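Local coordinates for scytovirin (Scytonema varium, PDB 2QSK), which is an antiviral lectin with strong activity against T-tropic HIV-1 strains, inhibiting fusion and infection of target cells, at residues K50-N61 and S71-T79. Residues are numbered along the deposited sequence; the frame is centred on the assembly and turned at random. Where two conformers were deposited one is given.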
ATOM      1  N   LYS A  50      -5.504  -0.101 -10.855  1.00 13.67           N
ATOM      2  CA  LYS A  50      -5.814  -1.369 -10.210  1.00 12.17           C
ATOM      3  C   LYS A  50      -4.837  -2.436 -10.678  1.00 12.20           C
ATOM      4  O   LYS A  50      -4.541  -2.529 -11.882  1.00 14.88           O
ATOM      5  CB  LYS A  50      -7.258  -1.804 -10.470  1.00 13.17           C
ATOM      6  CG  LYS A  50      -8.269  -1.080  -9.618  1.00 13.82           C
ATOM      7  CD  LYS A  50      -8.212  -1.455  -8.140  1.00 12.95           C
ATOM      8  CE  LYS A  50      -8.564  -2.904  -7.857  1.00 10.69           C
ATOM      9  NZ  LYS A  50      -8.387  -3.218  -6.421  1.00  9.49           N
ATOM     10  N   GLY A  51      -4.376  -3.246  -9.733  1.00 11.22           N
ATOM     11  CA  GLY A  51      -3.335  -4.218  -9.971  1.00 11.00           C
ATOM     12  C   GLY A  51      -2.321  -4.148  -8.839  1.00  9.53           C
ATOM     13  O   GLY A  51      -2.576  -3.515  -7.804  1.00  9.11           O
ATOM     14  N   PRO A  52      -1.193  -4.845  -9.005  1.00 10.15           N
ATOM     15  CA  PRO A  52      -0.232  -4.979  -7.925  1.00  9.77           C
ATOM     16  C   PRO A  52       0.419  -3.701  -7.397  1.00  8.91           C
ATOM     17  O   PRO A  52       1.030  -3.763  -6.325  1.00  9.72           O
ATOM     18  CB  PRO A  52       0.802  -5.953  -8.494  1.00 12.26           C
ATOM     19  CG  PRO A  52       0.073  -6.706  -9.583  1.00 16.05           C
ATOM     20  CD  PRO A  52      -0.831  -5.675 -10.171  1.00 12.22           C
ATOM     21  N   THR A  53       0.306  -2.575  -8.112  1.00  8.50           N
ATOM     22  CA  THR A  53       0.831  -1.312  -7.589  1.00  8.87           C
ATOM     23  C   THR A  53      -0.223  -0.440  -6.938  1.00  8.98           C
ATOM     24  O   THR A  53       0.124   0.654  -6.483  1.00 10.75           O
ATOM     25  CB  THR A  53       1.618  -0.493  -8.645  1.00  9.47           C
ATOM     26  OG1 THR A  53       0.718   0.122  -9.567  1.00 11.94           O
ATOM     27  CG2 THR A  53       2.645  -1.349  -9.366  1.00 10.72           C
ATOM     28  N   TYR A  54      -1.480  -0.911  -6.848  1.00  8.47           N
ATOM     29  CA  TYR A  54      -2.548  -0.164  -6.228  1.00  8.49           C
ATOM     30  C   TYR A  54      -2.534  -0.429  -4.719  1.00  8.49           C
ATOM     31  O   TYR A  54      -2.670  -1.574  -4.290  1.00  8.82           O
ATOM     32  CB  TYR A  54      -3.891  -0.592  -6.800  1.00  9.76           C
ATOM     33  CG  TYR A  54      -5.053   0.230  -6.305  1.00  9.58           C
ATOM     34  CD1 TYR A  54      -5.243   1.522  -6.753  1.00 13.45           C
ATOM     35  CD2 TYR A  54      -5.987  -0.286  -5.386  1.00  9.46           C
ATOM     36  CE1 TYR A  54      -6.319   2.287  -6.325  1.00 14.63           C
ATOM     37  CE2 TYR A  54      -7.068   0.462  -4.960  1.00  9.99           C
ATOM     38  CZ  TYR A  54      -7.221   1.760  -5.424  1.00 12.53           C
ATOM     39  OH  TYR A  54      -8.261   2.549  -5.010  1.00 15.22           O
ATOM     40  N   CYS A  55      -2.352   0.628  -3.925  1.00  9.01           N
ATOM     41  CA  CYS A  55      -2.268   0.503  -2.460  1.00  9.32           C
ATOM     42  C   CYS A  55      -3.547   1.024  -1.815  1.00 10.19           C
ATOM     43  O   CYS A  55      -3.925   2.175  -2.018  1.00 12.68           O
ATOM     44  CB  CYS A  55      -1.093   1.271  -1.909  1.00 11.38           C
ATOM     45  SG  CYS A  55       0.515   0.863  -2.594  1.00 13.46           S
ATOM     46  N   TRP A  56      -4.202   0.176  -1.025  1.00  9.55           N
ATOM     47  CA  TRP A  56      -5.433   0.583  -0.345  1.00 10.05           C
ATOM     48  C   TRP A  56      -5.549  -0.160   0.978  1.00 10.06           C
ATOM     49  O   TRP A  56      -5.403  -1.378   1.009  1.00 12.93           O
ATOM     50  CB  TRP A  56      -6.650   0.280  -1.221  1.00 11.04           C
ATOM     51  CG  TRP A  56      -7.904   0.805  -0.644  1.00 11.22           C
ATOM     52  CD1 TRP A  56      -8.778   0.132   0.148  1.00 11.41           C
ATOM     53  CD2 TRP A  56      -8.427   2.119  -0.791  1.00 13.10           C
ATOM     54  NE1 TRP A  56      -9.824   0.936   0.502  1.00 12.91           N
ATOM     55  CE2 TRP A  56      -9.636   2.164  -0.060  1.00 13.37           C
ATOM     56  CE3 TRP A  56      -8.002   3.265  -1.469  1.00 16.20           C
ATOM     57  CZ2 TRP A  56     -10.419   3.305   0.016  1.00 16.50           C
ATOM     58  CZ3 TRP A  56      -8.792   4.396  -1.397  1.00 17.53           C
ATOM     59  CH2 TRP A  56      -9.985   4.406  -0.663  1.00 17.32           C
ATOM     60  N   ASP A  57      -5.816   0.570   2.058  1.00 11.24           N
ATOM     61  CA  ASP A  57      -5.986  -0.008   3.387  1.00 11.48           C
ATOM     62  C   ASP A  57      -7.453  -0.362   3.617  1.00 10.88           C
ATOM     63  O   ASP A  57      -8.281   0.486   3.964  1.00 12.75           O
ATOM     64  CB  ASP A  57      -5.494   0.974   4.444  1.00 14.48           C
ATOM     65  CG  ASP A  57      -5.590   0.416   5.844  1.00 15.06           C
ATOM     66  OD1 ASP A  57      -6.055  -0.729   6.040  1.00 16.71           O
ATOM     67  OD2 ASP A  57      -5.162   1.155   6.765  1.00 18.63           O
ATOM     68  N   GLU A  58      -7.775  -1.632   3.427  1.00 10.15           N
ATOM     69  CA  GLU A  58      -9.146  -2.096   3.532  1.00  9.62           C
ATOM     70  C   GLU A  58      -9.695  -2.055   4.961  1.00 10.29           C
ATOM     71  O   GLU A  58     -10.913  -2.139   5.149  1.00 11.47           O
ATOM     72  CB  GLU A  58      -9.252  -3.536   3.038  1.00  9.58           C
ATOM     73  CG  GLU A  58      -8.955  -3.710   1.563  1.00  8.51           C
ATOM     74  CD  GLU A  58      -8.997  -5.154   1.118  1.00  8.48           C
ATOM     75  OE1 GLU A  58      -9.470  -6.029   1.896  1.00 10.08           O
ATOM     76  OE2 GLU A  58      -8.545  -5.432  -0.034  1.00  8.57           O
ATOM     77  N   ALA A  59      -8.826  -1.962   5.961  1.00 11.65           N
ATOM     78  CA  ALA A  59      -9.285  -1.973   7.343  1.00 12.86           C
ATOM     79  C   ALA A  59     -10.167  -0.770   7.634  1.00 14.20           C
ATOM     80  O   ALA A  59     -10.987  -0.829   8.543  1.00 17.05           O
ATOM     81  CB  ALA A  59      -8.111  -1.995   8.316  1.00 15.02           C
ATOM     82  N   LYS A  60      -9.987   0.308   6.867  1.00 14.40           N
ATOM     83  CA  LYS A  60     -10.684   1.573   7.088  1.00 16.08           C
ATOM     84  C   LYS A  60     -11.934   1.734   6.220  1.00 16.01           C
ATOM     85  O   LYS A  60     -12.551   2.803   6.228  1.00 17.63           O
ATOM     86  CB  LYS A  60      -9.721   2.735   6.842  1.00 19.06           C
ATOM     87  CG  LYS A  60      -8.537   2.752   7.792  1.00 22.52           C
ATOM     88  CD  LYS A  60      -7.681   3.984   7.617  1.00 24.16           C
ATOM     89  CE  LYS A  60      -6.558   4.012   8.637  1.00 26.31           C
ATOM     90  NZ  LYS A  60      -5.792   5.295   8.614  1.00 28.97           N
ATOM     91  N   ASN A  61     -12.352   0.691   5.511  1.00 14.08           N
ATOM     92  CA  ASN A  61     -13.437   0.865   4.574  1.00 13.74           C
ATOM     93  C   ASN A  61     -14.741   1.242   5.245  1.00 16.85           C
ATOM     94  O   ASN A  61     -15.029   0.785   6.358  1.00 16.83           O
ATOM     95  CB  ASN A  61     -13.640  -0.402   3.756  1.00 13.24           C
ATOM     96  CG  ASN A  61     -12.581  -0.586   2.699  1.00 12.16           C
ATOM     97  OD1 ASN A  61     -11.691   0.263   2.531  1.00 14.05           O
ATOM     98  ND2 ASN A  61     -12.656  -1.709   1.979  1.00 11.60           N
ATOM     99  N   SER A  71     -14.451  -2.064  -6.548  1.00 11.99           N
ATOM    100  CA  SER A  71     -13.136  -2.677  -6.463  1.00 11.97           C
ATOM    101  C   SER A  71     -12.007  -1.686  -6.121  1.00 11.58           C
ATOM    102  O   SER A  71     -10.915  -2.113  -5.731  1.00 11.74           O
ATOM    103  CB  SER A  71     -12.845  -3.475  -7.738  1.00 11.92           C
ATOM    104  OG  SER A  71     -13.760  -4.572  -7.865  1.00 13.01           O
ATOM    105  N   LYS A  72     -12.260  -0.385  -6.226  1.00 12.26           N
ATOM    106  CA  LYS A  72     -11.276   0.599  -5.789  1.00 12.67           C
ATOM    107  C   LYS A  72     -11.182   0.725  -4.267  1.00 11.74           C
ATOM    108  O   LYS A  72     -10.277   1.366  -3.747  1.00 13.03           O
ATOM    109  CB  LYS A  72     -11.473   1.942  -6.490  1.00 16.59           C
ATOM    110  CG  LYS A  72     -10.989   1.844  -7.946  1.00 20.47           C
ATOM    111  CD  LYS A  72     -10.906   3.159  -8.681  1.00 22.54           C
ATOM    112  CE  LYS A  72     -10.398   2.933 -10.118  1.00 25.90           C
ATOM    113  NZ  LYS A  72     -10.765   4.021 -11.061  1.00 28.57           N
ATOM    114  N   GLN A  73     -12.066   0.038  -3.544  1.00 10.64           N
ATOM    115  CA  GLN A  73     -11.978  -0.093  -2.086  1.00 10.30           C
ATOM    116  C   GLN A  73     -11.239  -1.382  -1.673  1.00  9.59           C
ATOM    117  O   GLN A  73     -11.236  -1.743  -0.498  1.00 10.27           O
ATOM    118  CB  GLN A  73     -13.385  -0.083  -1.470  1.00 10.56           C
ATOM    119  CG  GLN A  73     -14.122   1.208  -1.690  1.00 12.25           C
ATOM    120  CD  GLN A  73     -15.572   1.074  -1.328  1.00 12.61           C
ATOM    121  OE1 GLN A  73     -16.225   0.087  -1.693  1.00 14.42           O
ATOM    122  NE2 GLN A  73     -16.107   2.076  -0.644  1.00 16.33           N
ATOM    123  N   CYS A  74     -10.592  -2.032  -2.640  1.00  9.04           N
ATOM    124  CA  CYS A  74      -9.866  -3.272  -2.372  0.80  9.07           C
ATOM    125  C   CYS A  74      -8.402  -3.104  -2.764  1.00  8.38           C
ATOM    126  O   CYS A  74      -8.072  -2.427  -3.762  1.00  8.91           O
ATOM    127  CB  CYS A  74     -10.502  -4.436  -3.122  0.80 10.07           C
ATOM    128  SG  CYS A  74     -12.232  -4.696  -2.651  0.80 10.84           S
ATOM    129  N   ASP A  75      -7.538  -3.679  -1.956  1.00  8.05           N
ATOM    130  CA  ASP A  75      -6.095  -3.520  -2.126  1.00  7.79           C
ATOM    131  C   ASP A  75      -5.585  -4.246  -3.368  1.00  7.43           C
ATOM    132  O   ASP A  75      -6.022  -5.366  -3.683  1.00  8.02           O
ATOM    133  CB  ASP A  75      -5.411  -4.069  -0.875  1.00  8.15           C
ATOM    134  CG  ASP A  75      -3.960  -3.685  -0.740  1.00  8.89           C
ATOM    135  OD1 ASP A  75      -3.498  -2.714  -1.375  1.00  9.21           O
ATOM    136  OD2 ASP A  75      -3.274  -4.394   0.052  1.00 11.76           O
ATOM    137  N   GLY A  76      -4.618  -3.632  -4.055  1.00  7.60           N
ATOM    138  CA  GLY A  76      -3.933  -4.291  -5.153  1.00  7.60           C
ATOM    139  C   GLY A  76      -4.875  -4.741  -6.249  1.00  7.75           C
ATOM    140  O   GLY A  76      -5.719  -3.985  -6.721  1.00  8.61           O
ATOM    141  N   ALA A  77      -4.708  -6.010  -6.634  1.00  8.12           N
ATOM    142  CA  ALA A  77      -5.518  -6.645  -7.663  1.00  8.65           C
ATOM    143  C   ALA A  77      -6.847  -7.174  -7.111  1.00  9.05           C
ATOM    144  O   ALA A  77      -7.660  -7.690  -7.902  1.00 12.05           O
ATOM    145  CB  ALA A  77      -4.736  -7.766  -8.340  1.00 10.06           C
ATOM    146  N   ARG A  78      -7.132  -7.032  -5.812  1.00  7.62           N
ATOM    147  CA  ARG A  78      -8.390  -7.570  -5.273  1.00  7.31           C
ATOM    148  C   ARG A  78      -9.579  -6.851  -5.876  1.00  7.88           C
ATOM    149  O   ARG A  78      -9.519  -5.679  -6.287  1.00  8.83           O
ATOM    150  CB  ARG A  78      -8.369  -7.474  -3.741  1.00  7.42           C
ATOM    151  CG  ARG A  78      -7.423  -8.481  -3.147  1.00  8.06           C
ATOM    152  CD  ARG A  78      -7.026  -8.226  -1.715  1.00  7.79           C
ATOM    153  NE  ARG A  78      -8.091  -8.075  -0.726  1.00  8.25           N
ATOM    154  CZ  ARG A  78      -8.571  -9.058   0.033  1.00  8.08           C
ATOM    155  NH1 ARG A  78      -8.362 -10.334  -0.238  1.00  8.89           N
ATOM    156  NH2 ARG A  78      -9.317  -8.742   1.074  1.00  8.78           N
ATOM    157  N   THR A  79     -10.703  -7.555  -5.894  1.00  7.44           N
ATOM    158  CA  THR A  79     -11.937  -7.019  -6.462  1.00  8.22           C
ATOM    159  C   THR A  79     -13.090  -7.269  -5.486  1.00  7.66           C
ATOM    160  O   THR A  79     -12.969  -7.996  -4.505  1.00  8.63           O
ATOM    161  CB  THR A  79     -12.265  -7.651  -7.827  1.00  9.45           C
ATOM    162  OG1 THR A  79     -12.457  -9.053  -7.616  1.00 10.00           O
ATOM    163  CG2 THR A  79     -11.156  -7.429  -8.830  1.00 10.83           C
TER
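Lys50 sends its ammonium group into a cluster of backbone oxygens on 71-79: NZ is hydrogen-bonded to the carbonyl O of Ser71, Cys74, Gly76 and Arg78, three N-H bonds serving four acceptors, so that at least one must be shared. The shortest of these, Lys50 NZ to Arg78 O at 2.7 Å, lies in the carbonyl plane, whereas Cys74 O and Gly76 O are each met from above theirs. Bends at chi2 and chi3 curl the chain inward and lay CD over one face of the Tyr54 ring, toward its rim. Ser71 O is shared, since Cys74 N reaches it from the opposite face of its plane. The Tyr54 hydroxyl donates to a lone pair of Lys72 O (OH to O 2.7 Å), and Tyr54 O in turn receives Gly76 N.

Scytovirin is short of regular secondary structure, and here two parts of the long irregular stretch between strands 38-39 and 79-80 are joined through backbone and side-chain hydrogen bonds; disulfides Cys55-Cys7 and Cys74-Cys86 tie each segment to other parts of the chain. Gly76 sits in the type II' turn Asp75-Arg78, beside the type I turn Gly51-Tyr54.

Further along, the Glu58 carboxylate is held by Arg78 in a side-on, two-bond salt bridge, NE to OE2 and NH2 to OE1, both at 2.8 Å on syn lone pairs, with the two planes only 15° apart. OE2 keeps its anti lone pair for Asp75 N (2.8 Å, nearly straight at 172°), while OE1 also accepts from Asn66 ND2. Asp75 OD1 takes Trp56 N from above its carboxylate plane (3.0 Å) and His92 NE2 as well. The Trp56 indole lies with one face over Lys72 O and Gln73 CA, the latter a CH-pi contact; its NE1 donates in the ring plane to Asn61 OD1 (2.8 Å). That leaves Asn61 ND2 to donate to Gln73 O (2.9 Å).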